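Local coordinates for bifunctional thiamine biosynthesis protein ThiDN (Methanocaldococcus jannaschii DSM 2661, PDB 2PHP), which probably makes thiamine phosphate from hydroxymethylpyrimidine diphosphate and a thiazole phosphate through its C-terminal ThiN domain, its separate kinase domain supplying the diphosphate, at residues A38-L41 / P42-D46; G133-I136 / A137-F141; A167-V170 / V171-E175. All coordinates share one frame; numbering follows the deposited sequence.

Contact 1: A38-L41 / P42-D46; sequences AESL and PFPKD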
loop_
_atom_site.group_PDB
_atom_site.type_symbol
_atom_site.label_atom_id
_atom_site.label_comp_id
_atom_site.label_asym_id
_atom_site.label_seq_id
_atom_site.Cartn_x
_atom_site.Cartn_y
_atom_site.Cartn_z
ATOM N N ALA B 38 -8.788 -4.505 -17.243
ATOM C CA ALA B 38 -9.196 -3.276 -17.900
ATOM C C ALA B 38 -10.610 -3.328 -18.463
ATOM O O ALA B 38 -11.147 -4.398 -18.777
ATOM C CB ALA B 38 -8.220 -2.948 -19.020
ATOM N N GLU B 39 -11.205 -2.150 -18.599
ATOM C CA GLU B 39 -12.547 -2.034 -19.148
ATOM C C GLU B 39 -12.619 -0.710 -19.891
ATOM O O GLU B 39 -12.072 0.305 -19.439
ATOM C CB GLU B 39 -13.598 -2.073 -18.041
ATOM C CG GLU B 39 -15.032 -2.216 -18.567
ATOM C CD GLU B 39 -16.071 -2.268 -17.452
ATOM O OE1 GLU B 39 -15.930 -3.114 -16.537
ATOM O OE2 GLU B 39 -17.038 -1.469 -17.492
ATOM N N SER B 40 -13.291 -0.727 -21.036
ATOM C CA SER B 40 -13.419 0.469 -21.849
ATOM C C SER B 40 -14.837 0.995 -21.896
ATOM O O SER B 40 -15.799 0.319 -21.500
ATOM C CB SER B 40 -13.004 0.175 -23.284
ATOM O OG SER B 40 -14.010 -0.599 -23.919
ATOM N N LEU B 41 -14.948 2.220 -22.395
ATOM C CA LEU B 41 -16.238 2.850 -22.601
ATOM C C LEU B 41 -16.704 2.182 -23.896
ATOM O O LEU B 41 -15.901 1.565 -24.613
ATOM C CB LEU B 41 -16.055 4.347 -22.842
ATOM C CG LEU B 41 -15.702 5.257 -21.668
ATOM C CD1 LEU B 41 -15.217 6.607 -22.202
ATOM C CD2 LEU B 41 -16.925 5.424 -20.765
ATOM N N PRO B 42 -18.000 2.282 -24.217
ATOM C CA PRO B 42 -18.453 1.652 -25.463
ATOM C C PRO B 42 -17.758 2.323 -26.658
ATOM O O PRO B 42 -17.458 3.515 -26.606
ATOM C CB PRO B 42 -19.964 1.907 -25.444
ATOM C CG PRO B 42 -20.273 1.969 -23.961
ATOM C CD PRO B 42 -19.135 2.796 -23.432
ATOM N N PHE B 43 -17.487 1.555 -27.714
ATOM C CA PHE B 43 -16.832 2.084 -28.912
ATOM C C PHE B 43 -15.599 2.928 -28.569
ATOM O O PHE B 43 -15.506 4.100 -28.947
ATOM C CB PHE B 43 -17.834 2.928 -29.715
ATOM C CG PHE B 43 -19.067 2.165 -30.124
ATOM C CD1 PHE B 43 -19.008 1.210 -31.140
ATOM C CD2 PHE B 43 -20.264 2.332 -29.433
ATOM C CE1 PHE B 43 -20.119 0.431 -31.455
ATOM C CE2 PHE B 43 -21.378 1.553 -29.745
ATOM C CZ PHE B 43 -21.299 0.598 -30.759
ATOM N N PRO B 44 -14.625 2.337 -27.858
ATOM C CA PRO B 44 -13.417 3.089 -27.490
ATOM C C PRO B 44 -12.629 3.600 -28.698
ATOM O O PRO B 44 -12.426 2.870 -29.668
ATOM C CB PRO B 44 -12.628 2.082 -26.655
ATOM C CG PRO B 44 -12.998 0.765 -27.292
ATOM C CD PRO B 44 -14.500 0.915 -27.482
ATOM N N LYS B 45 -12.192 4.856 -28.625
ATOM C CA LYS B 45 -11.423 5.479 -29.702
ATOM C C LYS B 45 -9.928 5.182 -29.619
ATOM O O LYS B 45 -9.248 5.114 -30.639
ATOM C CB LYS B 45 -11.657 6.993 -29.700
ATOM C CG LYS B 45 -12.548 7.511 -30.845
ATOM C CD LYS B 45 -13.929 6.834 -30.904
ATOM C CE LYS B 45 -13.911 5.492 -31.650
ATOM N NZ LYS B 45 -13.535 5.630 -33.092
ATOM N N ASP B 46 -9.419 5.013 -28.403
ATOM C CA ASP B 46 -8.006 4.707 -28.179
ATOM C C ASP B 46 -7.819 4.254 -26.730
ATOM O O ASP B 46 -8.775 4.262 -25.952
ATOM C CB ASP B 46 -7.125 5.931 -28.472
ATOM C CG ASP B 46 -7.538 7.156 -27.676
ATOM O OD1 ASP B 46 -7.838 7.011 -26.467
ATOM O OD2 ASP B 46 -7.557 8.265 -28.260
#
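Ser40 faces the ring of Pro44 with its CB and hydroxyl together: CB stands 3.9 Å from Pro44 CB, and OG lies 3.8 Å from Pro44 CG. The same hydroxyl donates a hydrogen bond from Ser40 OG to Leu41 O, 3.0 Å long. A chi1 of 73° places OG between the backbone N and the carbonyl carbon, within range of Leu41 O, which it meets from above the carbonyl plane, 37° out of it. Pro44 borders the oxygen too, its CD 3.3 Å from Leu41 O. A short polar side chain thus suits position 40, where it caters for a carbonyl next to an apolar ring. These residues lead from strand 37-40, an inner strand of the mixed sheet of this ThiN domain, into the loop that returns antiparallel as strand 50-53. Proline lacks an N-H for strand pairing, so it fits the exit of a strand, and Pro42 follows directly on Leu41. Its ring turns CD to the leucine, Leu41 CB to Pro42 CD being a snug 3.5 Å, and Leu41 is extended, as is usual before a proline. Beyond it Phe43 adopts a left-handed backbone (phi 48°), a bend consistent with Pro44 returning to Ser40. Outside the loop, the side chain of Leu41 rests on Lys8 and Val11 of helix 8-22, and Pro44 touches Leu84 of helix 77-87.

Contact 2: G133-I136 / A137-F141; sequences GTKI and ACEKF
Lys135 lays its methylene chain across the carboxylate of Glu139, one turn further along the helix. CG anti to the backbone N (chi1 -172°) and an extended chain beyond it carry the lysine outward past the acid: Lys135 CE comes to 3.4 Å from Glu139 OE2, and Lys135 CG to 3.7 Å from the same oxygen. The ammonium overshoots, leaving Lys135 NZ 4.6 Å from Glu139 OE2, too far for a salt bridge, though the opposite charges may still attract weakly. Long charged residues suit this flank: both touch Phe89 of a neighbouring loop while remaining exposed overall. Bends at chi3 and chi4 turn the tip of Lys140 back, and Lys140 NZ lies 3.3 Å from the branch methyl Ile136 CG2; that amine makes a weak hydrogen bond to the carbonyl of Ser117. On the buried flank the residues are small. The methyl Thr134 CG2 sits 4.1 Å from Cys138 SG, while the threonine hydroxyl bonds the carbonyl of Met130 in its own helix. Thr134, Ala137 and Cys138 all touch Ile148 with short side chains, consistent with close packing on strand 147-150. The four backbone bonds from 137-140 back to 133-136 are regular, the straightest being Glu139 N to Lys135 O, 2.8 Å at 172°; those of Phe141 N are weak. A small-residue flank on the sheet, Lys135 and Glu139 on the exposed flank and Lys140 reaching edge strand 115-117 mark the amphipathic helix of a beta-alpha-beta crossover, here linking parallel strands 115-117 and 147-150.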
loop_
_atom_site.group_PDB
_atom_site.type_symbol
_atom_site.label_atom_id
_atom_site.label_comp_id
_atom_site.label_asym_id
_atom_site.label_seq_id
_atom_site.Cartn_x
_atom_site.Cartn_y
_atom_site.Cartn_z
ATOM N N GLY B 133 -2.565 -10.385 -33.004
ATOM C CA GLY B 133 -2.919 -11.657 -32.394
ATOM C C GLY B 133 -4.389 -11.764 -32.035
ATOM O O GLY B 133 -5.008 -12.815 -32.213
ATOM N N THR B 134 -4.947 -10.676 -31.509
ATOM C CA THR B 134 -6.352 -10.663 -31.134
ATOM C C THR B 134 -7.190 -10.820 -32.399
ATOM O O THR B 134 -8.132 -11.614 -32.438
ATOM C CB THR B 134 -6.732 -9.346 -30.427
ATOM O OG1 THR B 134 -6.012 -9.244 -29.191
ATOM C CG2 THR B 134 -8.231 -9.299 -30.147
ATOM N N LYS B 135 -6.833 -10.064 -33.435
ATOM C CA LYS B 135 -7.547 -10.125 -34.707
ATOM C C LYS B 135 -7.534 -11.563 -35.232
ATOM O O LYS B 135 -8.587 -12.141 -35.492
ATOM C CB LYS B 135 -6.891 -9.178 -35.719
ATOM C CG LYS B 135 -7.656 -9.002 -37.014
ATOM C CD LYS B 135 -6.983 -7.943 -37.882
ATOM C CE LYS B 135 -7.735 -7.703 -39.182
ATOM N NZ LYS B 135 -7.124 -6.565 -39.932
ATOM N N ILE B 136 -6.346 -12.146 -35.364
ATOM C CA ILE B 136 -6.221 -13.521 -35.843
ATOM C C ILE B 136 -7.097 -14.485 -35.043
ATOM O O ILE B 136 -7.854 -15.275 -35.612
ATOM C CB ILE B 136 -4.765 -14.026 -35.749
ATOM C CG1 ILE B 136 -3.880 -13.276 -36.745
ATOM C CG2 ILE B 136 -4.714 -15.525 -36.021
ATOM C CD1 ILE B 136 -4.294 -13.464 -38.189
ATOM N N ALA B 137 -6.982 -14.421 -33.719
ATOM C CA ALA B 137 -7.748 -15.285 -32.832
ATOM C C ALA B 137 -9.249 -15.129 -33.037
ATOM O O ALA B 137 -9.995 -16.108 -33.000
ATOM C CB ALA B 137 -7.392 -14.992 -31.374
ATOM N N CYS B 138 -9.697 -13.897 -33.236
ATOM C CA CYS B 138 -11.115 -13.660 -33.437
ATOM C C CYS B 138 -11.576 -14.110 -34.830
ATOM O O CYS B 138 -12.618 -14.756 -34.959
ATOM C CB CYS B 138 -11.437 -12.178 -33.188
ATOM S SG CYS B 138 -11.338 -11.706 -31.418
ATOM N N GLU B 139 -10.798 -13.795 -35.865
ATOM C CA GLU B 139 -11.161 -14.200 -37.224
ATOM C C GLU B 139 -11.204 -15.725 -37.297
ATOM O O GLU B 139 -12.034 -16.300 -37.996
ATOM C CB GLU B 139 -10.148 -13.656 -38.244
ATOM C CG GLU B 139 -9.983 -12.142 -38.200
ATOM C CD GLU B 139 -9.110 -11.600 -39.323
ATOM O OE1 GLU B 139 -8.084 -12.235 -39.649
ATOM O OE2 GLU B 139 -9.444 -10.524 -39.871
ATOM N N LYS B 140 -10.312 -16.374 -36.557
ATOM C CA LYS B 140 -10.246 -17.830 -36.532
ATOM C C LYS B 140 -11.454 -18.436 -35.818
ATOM O O LYS B 140 -11.891 -19.539 -36.150
ATOM C CB LYS B 140 -8.958 -18.281 -35.836
ATOM C CG LYS B 140 -8.849 -19.783 -35.655
ATOM C CD LYS B 140 -7.760 -20.170 -34.653
ATOM C CE LYS B 140 -6.339 -19.979 -35.192
ATOM N NZ LYS B 140 -5.970 -18.562 -35.476
ATOM N N PHE B 141 -11.989 -17.711 -34.839
ATOM C CA PHE B 141 -13.138 -18.180 -34.067
ATOM C C PHE B 141 -14.462 -17.738 -34.687
ATOM O O PHE B 141 -15.511 -18.323 -34.410
ATOM C CB PHE B 141 -13.038 -17.646 -32.636
ATOM C CG PHE B 141 -14.187 -18.035 -31.754
ATOM C CD1 PHE B 141 -14.319 -19.342 -31.290
ATOM C CD2 PHE B 141 -15.137 -17.089 -31.374
ATOM C CE1 PHE B 141 -15.380 -19.704 -30.458
ATOM C CE2 PHE B 141 -16.203 -17.439 -30.543
ATOM C CZ PHE B 141 -16.325 -18.750 -30.083
#

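Contact 3: A167-V170 / V171-E175; sequences AIEV and VKKVE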
loop_
_atom_site.group_PDB
_atom_site.type_symbol
_atom_site.label_atom_id
_atom_site.label_comp_id
_atom_site.label_asym_id
_atom_site.label_seq_id
_atom_site.Cartn_x
_atom_site.Cartn_y
_atom_site.Cartn_z
ATOM N N ALA B 167 -15.772 -5.683 -16.647
ATOM C CA ALA B 167 -14.810 -6.240 -15.705
ATOM C C ALA B 167 -15.384 -7.272 -14.735
ATOM O O ALA B 167 -14.709 -8.245 -14.399
ATOM C CB ALA B 167 -14.128 -5.110 -14.926
ATOM N N ILE B 168 -16.613 -7.055 -14.279
ATOM C CA ILE B 168 -17.234 -7.977 -13.341
ATOM C C ILE B 168 -17.491 -9.322 -14.005
ATOM O O ILE B 168 -17.284 -10.372 -13.398
ATOM C CB ILE B 168 -18.571 -7.429 -12.800
ATOM C CG1 ILE B 168 -18.345 -6.067 -12.135
ATOM C CG2 ILE B 168 -19.158 -8.414 -11.786
ATOM C CD1 ILE B 168 -19.613 -5.390 -11.630
ATOM N N GLU B 169 -17.932 -9.287 -15.257
ATOM C CA GLU B 169 -18.196 -10.511 -15.989
ATOM C C GLU B 169 -16.886 -11.270 -16.190
ATOM O O GLU B 169 -16.853 -12.498 -16.127
ATOM C CB GLU B 169 -18.818 -10.198 -17.348
ATOM C CG GLU B 169 -19.469 -11.409 -17.991
ATOM C CD GLU B 169 -20.095 -11.098 -19.334
ATOM O OE1 GLU B 169 -19.339 -10.927 -20.319
ATOM O OE2 GLU B 169 -21.343 -11.020 -19.401
ATOM N N VAL B 170 -15.808 -10.529 -16.428
ATOM C CA VAL B 170 -14.504 -11.139 -16.631
ATOM C C VAL B 170 -14.031 -11.847 -15.359
ATOM O O VAL B 170 -13.551 -12.985 -15.406
ATOM C CB VAL B 170 -13.464 -10.085 -17.054
ATOM C CG1 VAL B 170 -12.056 -10.667 -16.967
ATOM C CG2 VAL B 170 -13.747 -9.633 -18.474
ATOM N N VAL B 171 -14.178 -11.172 -14.224
ATOM C CA VAL B 171 -13.761 -11.733 -12.946
ATOM C C VAL B 171 -14.560 -12.982 -12.564
ATOM O O VAL B 171 -14.022 -13.898 -11.929
ATOM C CB VAL B 171 -13.845 -10.669 -11.828
ATOM C CG1 VAL B 171 -13.803 -11.315 -10.465
ATOM C CG2 VAL B 171 -12.667 -9.718 -11.966
ATOM N N LYS B 172 -15.829 -13.031 -12.959
ATOM C CA LYS B 172 -16.650 -14.204 -12.664
ATOM C C LYS B 172 -16.103 -15.399 -13.449
ATOM O O LYS B 172 -15.985 -16.492 -12.898
ATOM C CB LYS B 172 -18.117 -13.944 -13.030
ATOM C CG LYS B 172 -18.800 -12.892 -12.152
ATOM C CD LYS B 172 -18.889 -13.332 -10.698
ATOM C CE LYS B 172 -19.590 -12.282 -9.847
ATOM N NZ LYS B 172 -20.920 -11.916 -10.423
ATOM N N LYS B 173 -15.761 -15.192 -14.723
ATOM C CA LYS B 173 -15.200 -16.269 -15.544
ATOM C C LYS B 173 -13.876 -16.743 -14.941
ATOM O O LYS B 173 -13.624 -17.953 -14.834
ATOM C CB LYS B 173 -14.955 -15.803 -16.985
ATOM C CG LYS B 173 -16.219 -15.478 -17.765
ATOM C CD LYS B 173 -15.898 -15.040 -19.192
ATOM C CE LYS B 173 -17.110 -14.420 -19.873
ATOM N NZ LYS B 173 -16.795 -14.014 -21.270
ATOM N N VAL B 174 -13.030 -15.782 -14.561
ATOM C CA VAL B 174 -11.731 -16.083 -13.960
ATOM C C VAL B 174 -11.877 -16.932 -12.696
ATOM O O VAL B 174 -11.057 -17.812 -12.437
ATOM C CB VAL B 174 -10.956 -14.789 -13.599
ATOM C CG1 VAL B 174 -9.785 -15.121 -12.675
ATOM C CG2 VAL B 174 -10.445 -14.110 -14.872
ATOM N N GLU B 175 -12.913 -16.666 -11.907
ATOM C CA GLU B 175 -13.140 -17.435 -10.688
ATOM C C GLU B 175 -13.437 -18.894 -11.037
ATOM O O GLU B 175 -12.971 -19.811 -10.367
ATOM C CB GLU B 175 -14.306 -16.844 -9.900
ATOM C CG GLU B 175 -14.722 -17.652 -8.677
ATOM C CD GLU B 175 -15.862 -16.995 -7.927
ATOM O OE1 GLU B 175 -16.833 -16.575 -8.589
ATOM O OE2 GLU B 175 -15.792 -16.903 -6.683
HETATM O O HOH W 1 -19.056 -12.423 -22.270
#
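Lys173 starts beside the backbone of the preceding turn, its CB 3.5 Å from Val170 O. With CG beside its own backbone N (chi1 -66°), the side chain runs back along the helix: Lys173 CG is 3.5 Å from Glu169 O, the carbonyl that accepts the backbone N-H of Lys173, and CD passes the same oxygen at longer range. The extended remainder brings CE and NZ toward the acid, yet Lys173 NZ halts 4.1 Å from Glu169 OE1. A water lying to one side of the gap bridges the two, accepting from Lys173 NZ at 2.9 Å and donating to Glu169 OE1 over an unusually short distance whose exact length is doubtful. Lys173 NZ also donates to Leu163 O and forms a salt bridge with Asp146 OD1, and Glu169 OE2 forms one with Arg165. Around the helix, compact branched valines suit the buried faces: Val170 CG1 approaches Val174 CG2 to 4.3 Å, both residues packing on Met97 and Val162 of the sheet, while Val171 packs on Ala18 and Leu22 of helix 8-22. Ile168 and Lys172 extend together to the second subunit, where Ile168 packs on its Lys13 and Lys172 NZ makes a weak hydrogen bond to its Tyr5 OH. The first turns of helix 167-185 therefore serve both the domain core and a subunit boundary. Spread over several partners and a bridging water, the opposite charges of Glu169 and Lys173 should remain ionised in this partly buried setting.

How the contacts relate
In chain order the three contacts follow in series; none nests in or crosses another, and each is a local contact within continuous chain. Contact 1 marks the turn-out from strand 37-40 toward its antiparallel neighbour 50-53. Contact 2 lies about 19 Å away, centre to centre, on the helix that joins strands 115-117 and 147-150 near the other end of the mixed sheet. Contact 3 forms the start of helix 167-185, which follows strand 159-164. Contacts 1 and 3 meet through a probable hydrogen bond, Glu39 OE1 to Ala167 N at 2.6 Å, tying the strand to the helix start. Contact 2 touches neither, its nearest atoms being about 10 Å from contact 3.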